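Restriction endonuclease (PDB 4F0Q) probably recognises methylated cytosine in DNA and cuts the duplex at a distance from it, acting as a tetramer with a magnesium-dependent nuclease domain. Local coordinates at residues 265-277 against 388-400. Sequence-based numbering, arbitrary orientation.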
loop_
_atom_site.group_PDB
_atom_site.type_symbol
_atom_site.label_atom_id
_atom_site.label_comp_id
_atom_site.label_asym_id
_atom_site.label_seq_id
_atom_site.Cartn_x
_atom_site.Cartn_y
_atom_site.Cartn_z
ATOM N N ALA A 265 15.483 16.679 -0.815
ATOM C CA ALA A 265 15.707 17.297 0.484
ATOM C C ALA A 265 15.489 16.291 1.606
ATOM O O ALA A 265 14.897 15.233 1.397
ATOM C CB ALA A 265 14.794 18.496 0.662
ATOM N N SER A 266 15.975 16.629 2.797
ATOM C CA SER A 266 15.799 15.775 3.963
ATOM C C SER A 266 14.321 15.635 4.310
ATOM O O SER A 266 13.601 16.628 4.411
ATOM C CB SER A 266 16.570 16.337 5.158
ATOM O OG SER A 266 16.333 15.568 6.324
ATOM N N ALA A 267 13.875 14.395 4.484
ATOM C CA ALA A 267 12.481 14.123 4.813
ATOM C C ALA A 267 12.260 14.139 6.322
ATOM O O ALA A 267 11.167 13.844 6.804
ATOM C CB ALA A 267 12.046 12.791 4.221
ATOM N N VAL A 268 13.308 14.486 7.061
ATOM C CA VAL A 268 13.227 14.574 8.514
ATOM C C VAL A 268 12.797 15.970 8.950
ATOM O O VAL A 268 13.524 16.944 8.756
ATOM C CB VAL A 268 14.573 14.235 9.175
ATOM C CG1 VAL A 268 14.496 14.458 10.676
ATOM C CG2 VAL A 268 14.973 12.800 8.861
ATOM N N GLN A 269 11.609 16.061 9.537
ATOM C CA GLN A 269 11.100 17.335 10.023
ATOM C C GLN A 269 11.415 17.514 11.501
ATOM O O GLN A 269 11.352 16.561 12.276
ATOM C CB GLN A 269 9.589 17.433 9.802
ATOM C CG GLN A 269 9.162 17.314 8.352
ATOM C CD GLN A 269 7.688 17.596 8.157
ATOM O OE1 GLN A 269 7.007 18.058 9.073
ATOM N NE2 GLN A 269 7.185 17.319 6.961
ATOM N N SER A 270 11.756 18.738 11.884
ATOM C CA SER A 270 12.002 19.049 13.285
ATOM C C SER A 270 10.680 19.056 14.038
ATOM O O SER A 270 9.612 18.961 13.432
ATOM C CB SER A 270 12.692 20.407 13.421
ATOM O OG SER A 270 11.866 21.451 12.934
ATOM N N SER A 271 10.750 19.164 15.360
ATOM C CA SER A 271 9.544 19.238 16.171
ATOM C C SER A 271 8.784 20.524 15.868
ATOM O O SER A 271 7.557 20.556 15.926
ATOM C CB SER A 271 9.881 19.155 17.661
ATOM O OG SER A 271 10.440 17.895 17.987
ATOM N N LYS A 272 9.522 21.578 15.530
ATOM C CA LYS A 272 8.919 22.874 15.238
ATOM C C LYS A 272 8.174 22.864 13.907
ATOM O O LYS A 272 7.151 23.531 13.752
ATOM C CB LYS A 272 9.980 23.978 15.245
ATOM C CG LYS A 272 9.408 25.382 15.113
ATOM C CD LYS A 272 10.451 26.451 15.397
ATOM C CE LYS A 272 11.545 26.461 14.342
ATOM N NZ LYS A 272 12.516 27.568 14.568
ATOM N N GLU A 273 8.689 22.100 12.949
ATOM C CA GLU A 273 8.066 22.001 11.635
ATOM C C GLU A 273 6.756 21.220 11.686
ATOM O O GLU A 273 5.786 21.575 11.017
ATOM C CB GLU A 273 9.027 21.359 10.634
ATOM C CG GLU A 273 10.201 22.245 10.254
ATOM C CD GLU A 273 11.243 21.512 9.434
ATOM O OE1 GLU A 273 11.887 20.592 9.980
ATOM O OE2 GLU A 273 11.415 21.853 8.246
ATOM N N GLN A 274 6.732 20.157 12.483
ATOM C CA GLN A 274 5.542 19.323 12.609
ATOM C C GLN A 274 4.443 20.043 13.386
ATOM O O GLN A 274 3.260 19.739 13.237
ATOM C CB GLN A 274 5.887 17.999 13.290
ATOM C CG GLN A 274 6.993 17.222 12.604
ATOM C CD GLN A 274 7.342 15.944 13.337
ATOM O OE1 GLN A 274 6.474 15.117 13.614
ATOM N NE2 GLN A 274 8.618 15.780 13.666
ATOM N N GLN A 275 4.847 20.993 14.222
ATOM C CA GLN A 275 3.910 21.798 14.989
ATOM C C GLN A 275 3.534 23.047 14.200
ATOM O O GLN A 275 4.308 23.505 13.359
ATOM C CB GLN A 275 4.530 22.190 16.334
ATOM C CG GLN A 275 4.757 21.022 17.277
ATOM C CD GLN A 275 3.464 20.373 17.719
ATOM O OE1 GLN A 275 2.693 20.959 18.479
ATOM N NE2 GLN A 275 3.217 19.158 17.244
ATOM N N PRO A 276 2.340 23.602 14.462
ATOM C CA PRO A 276 1.920 24.833 13.784
ATOM C C PRO A 276 2.706 26.043 14.280
ATOM O O PRO A 276 3.548 25.907 15.168
ATOM C CB PRO A 276 0.446 24.960 14.176
ATOM C CG PRO A 276 0.342 24.237 15.474
ATOM C CD PRO A 276 1.298 23.089 15.370
ATOM N N ALA A 277 2.430 27.214 13.713
ATOM C CA ALA A 277 3.108 28.441 14.122
ATOM C C ALA A 277 2.802 28.777 15.578
ATOM O O ALA A 277 1.886 28.211 16.174
ATOM C CB ALA A 277 2.719 29.595 13.212
ATOM N N THR A 388 -0.994 14.615 18.830
ATOM C CA THR A 388 -1.056 16.055 19.043
ATOM C C THR A 388 0.344 16.657 19.115
ATOM O O THR A 388 0.522 17.864 18.958
ATOM C CB THR A 388 -1.824 16.400 20.332
ATOM O OG1 THR A 388 -1.273 15.662 21.429
ATOM C CG2 THR A 388 -3.297 16.050 20.187
ATOM N N GLY A 389 1.335 15.804 19.354
ATOM C CA GLY A 389 2.716 16.242 19.438
ATOM C C GLY A 389 3.473 16.009 18.146
ATOM O O GLY A 389 2.917 16.137 17.057
ATOM N N SER A 390 4.751 15.665 18.271
ATOM C CA SER A 390 5.595 15.420 17.107
ATOM C C SER A 390 6.232 14.038 17.175
ATOM O O SER A 390 6.149 13.355 18.195
ATOM C CB SER A 390 6.687 16.487 17.006
ATOM O OG SER A 390 6.130 17.783 16.886
ATOM N N PHE A 391 6.862 13.630 16.080
ATOM C CA PHE A 391 7.616 12.385 16.055
ATOM C C PHE A 391 9.101 12.695 16.184
ATOM O O PHE A 391 9.605 13.623 15.549
ATOM C CB PHE A 391 7.345 11.609 14.763
ATOM C CG PHE A 391 5.899 11.244 14.567
ATOM C CD1 PHE A 391 5.370 10.110 15.161
ATOM C CD2 PHE A 391 5.070 12.036 13.789
ATOM C CE1 PHE A 391 4.041 9.772 14.983
ATOM C CE2 PHE A 391 3.740 11.702 13.609
ATOM C CZ PHE A 391 3.226 10.569 14.207
ATOM N N SER A 392 9.796 11.924 17.014
ATOM C CA SER A 392 11.218 12.138 17.257
ATOM C C SER A 392 12.030 11.969 15.981
ATOM O O SER A 392 11.578 11.335 15.027
ATOM C CB SER A 392 11.729 11.181 18.335
ATOM O OG SER A 392 11.589 9.832 17.926
ATOM N N ARG A 393 13.229 12.543 15.969
ATOM C CA ARG A 393 14.090 12.478 14.798
ATOM C C ARG A 393 14.480 11.039 14.487
ATOM O O ARG A 393 14.503 10.628 13.325
ATOM C CB ARG A 393 15.343 13.330 14.999
ATOM C CG ARG A 393 16.177 13.478 13.742
ATOM C CD ARG A 393 17.341 14.431 13.937
ATOM N NE ARG A 393 17.906 14.844 12.657
ATOM C CZ ARG A 393 18.823 14.155 11.985
ATOM N NH1 ARG A 393 19.287 13.012 12.473
ATOM N NH2 ARG A 393 19.277 14.610 10.824
ATOM N N GLN A 394 14.776 10.274 15.533
ATOM C CA GLN A 394 15.194 8.887 15.374
ATOM C C GLN A 394 14.073 8.028 14.794
ATOM O O GLN A 394 14.324 7.122 14.000
ATOM C CB GLN A 394 15.671 8.313 16.709
ATOM C CG GLN A 394 16.327 6.947 16.594
ATOM C CD GLN A 394 17.535 6.953 15.674
ATOM O OE1 GLN A 394 18.255 7.947 15.580
ATOM N NE2 GLN A 394 17.759 5.840 14.987
ATOM N N ALA A 395 12.839 8.322 15.192
ATOM C CA ALA A 395 11.677 7.613 14.668
ATOM C C ALA A 395 11.569 7.803 13.159
ATOM O O ALA A 395 11.457 6.835 12.406
ATOM C CB ALA A 395 10.409 8.096 15.356
ATOM N N GLN A 396 11.615 9.061 12.729
ATOM C CA GLN A 396 11.542 9.401 11.314
ATOM C C GLN A 396 12.705 8.791 10.538
ATOM O O GLN A 396 12.528 8.308 9.420
ATOM C CB GLN A 396 11.530 10.919 11.135
ATOM C CG GLN A 396 10.450 11.626 11.938
ATOM C CD GLN A 396 10.486 13.130 11.765
ATOM O OE1 GLN A 396 10.134 13.654 10.709
ATOM N NE2 GLN A 396 10.917 13.835 12.805
ATOM N N VAL A 397 13.892 8.816 11.139
ATOM C CA VAL A 397 15.078 8.226 10.527
ATOM C C VAL A 397 14.894 6.727 10.297
ATOM O O VAL A 397 15.198 6.212 9.221
ATOM C CB VAL A 397 16.343 8.477 11.382
ATOM C CG1 VAL A 397 17.470 7.537 10.974
ATOM C CG2 VAL A 397 16.785 9.929 11.263
ATOM N N GLU A 398 14.379 6.034 11.307
ATOM C CA GLU A 398 14.148 4.598 11.198
ATOM C C GLU A 398 13.010 4.274 10.231
ATOM O O GLU A 398 12.982 3.197 9.636
ATOM C CB GLU A 398 13.883 3.990 12.577
ATOM C CG GLU A 398 15.076 4.083 13.517
ATOM C CD GLU A 398 14.759 3.604 14.917
ATOM O OE1 GLU A 398 15.574 3.850 15.830
ATOM O OE2 GLU A 398 13.697 2.974 15.106
ATOM N N ILE A 399 12.076 5.208 10.075
ATOM C CA ILE A 399 10.993 5.047 9.108
ATOM C C ILE A 399 11.516 5.173 7.677
ATOM O O ILE A 399 11.184 4.367 6.809
ATOM C CB ILE A 399 9.865 6.075 9.337
ATOM C CG1 ILE A 399 9.096 5.746 10.616
ATOM C CG2 ILE A 399 8.908 6.098 8.155
ATOM C CD1 ILE A 399 8.030 6.761 10.961
ATOM N N ILE A 400 12.342 6.188 7.444
ATOM C CA ILE A 400 12.925 6.427 6.127
ATOM C C ILE A 400 13.899 5.321 5.721
ATOM O O ILE A 400 13.831 4.803 4.605
ATOM C CB ILE A 400 13.655 7.783 6.080
ATOM C CG1 ILE A 400 12.667 8.927 6.309
ATOM C CG2 ILE A 400 14.372 7.961 4.750
ATOM C CD1 ILE A 400 13.328 10.266 6.517
HETATM O O HOH W 1 11.447 15.491 16.712
#
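The carboxamide of Gln274 lies almost coplanar with the ring of Phe391, the two planes 7° apart, and puts OE1 at the ring edge, 3.4 Å from CD2. The same amide grips the Phe391 backbone at both ends: Phe391 N donates to Gln274 OE1 at 2.9 Å, tilted from the carbonyl plane, while Gln274 NE2 reaches a lone pair of Phe391 O at 3.0 Å. A second amide arrives from the opposite direction, turned 61° against the first. With its chain extended beyond CG, Gln396 treats Gln269 in the same way, accepting from Gln269 N through OE1 and giving NE2 to Gln269 O at 2.8 Å in the carbonyl plane. Gln274 NE2 also donates to that oxygen, from above its plane, so Gln269 O takes two donors.

Toward the start of 388-400, Gln275 bends at chi2 (-65°) and brings NE2 to Ser390 OG and Thr388 O, both weak bonds. A water bridges Ser271 OG and Phe391 O. At the far end the contact turns apolar: Val268 sets CG1 against Arg393 CG at 3.6 Å and CG2 against Ile400 CD1, which also meets Ala267 CB.

The contact joins the loop 265-270 and the short helix 271-274, whose N-terminus carries a capping box of Ser270 and Glu273, to strand 390-391 and the start of helix 393-401 in the PD-(D/E)XK nuclease domain. The Phe391 ring also packs edge-to-face with Tyr385, and the Phe391 side chain lies about 11 Å from the bound magnesium ion. Two glutamines thus pair with backbone N-H and C=O groups across the contact, a reciprocal arrangement that satisfies these polar groups and fixes how both amides are turned without any charged pair between the segments.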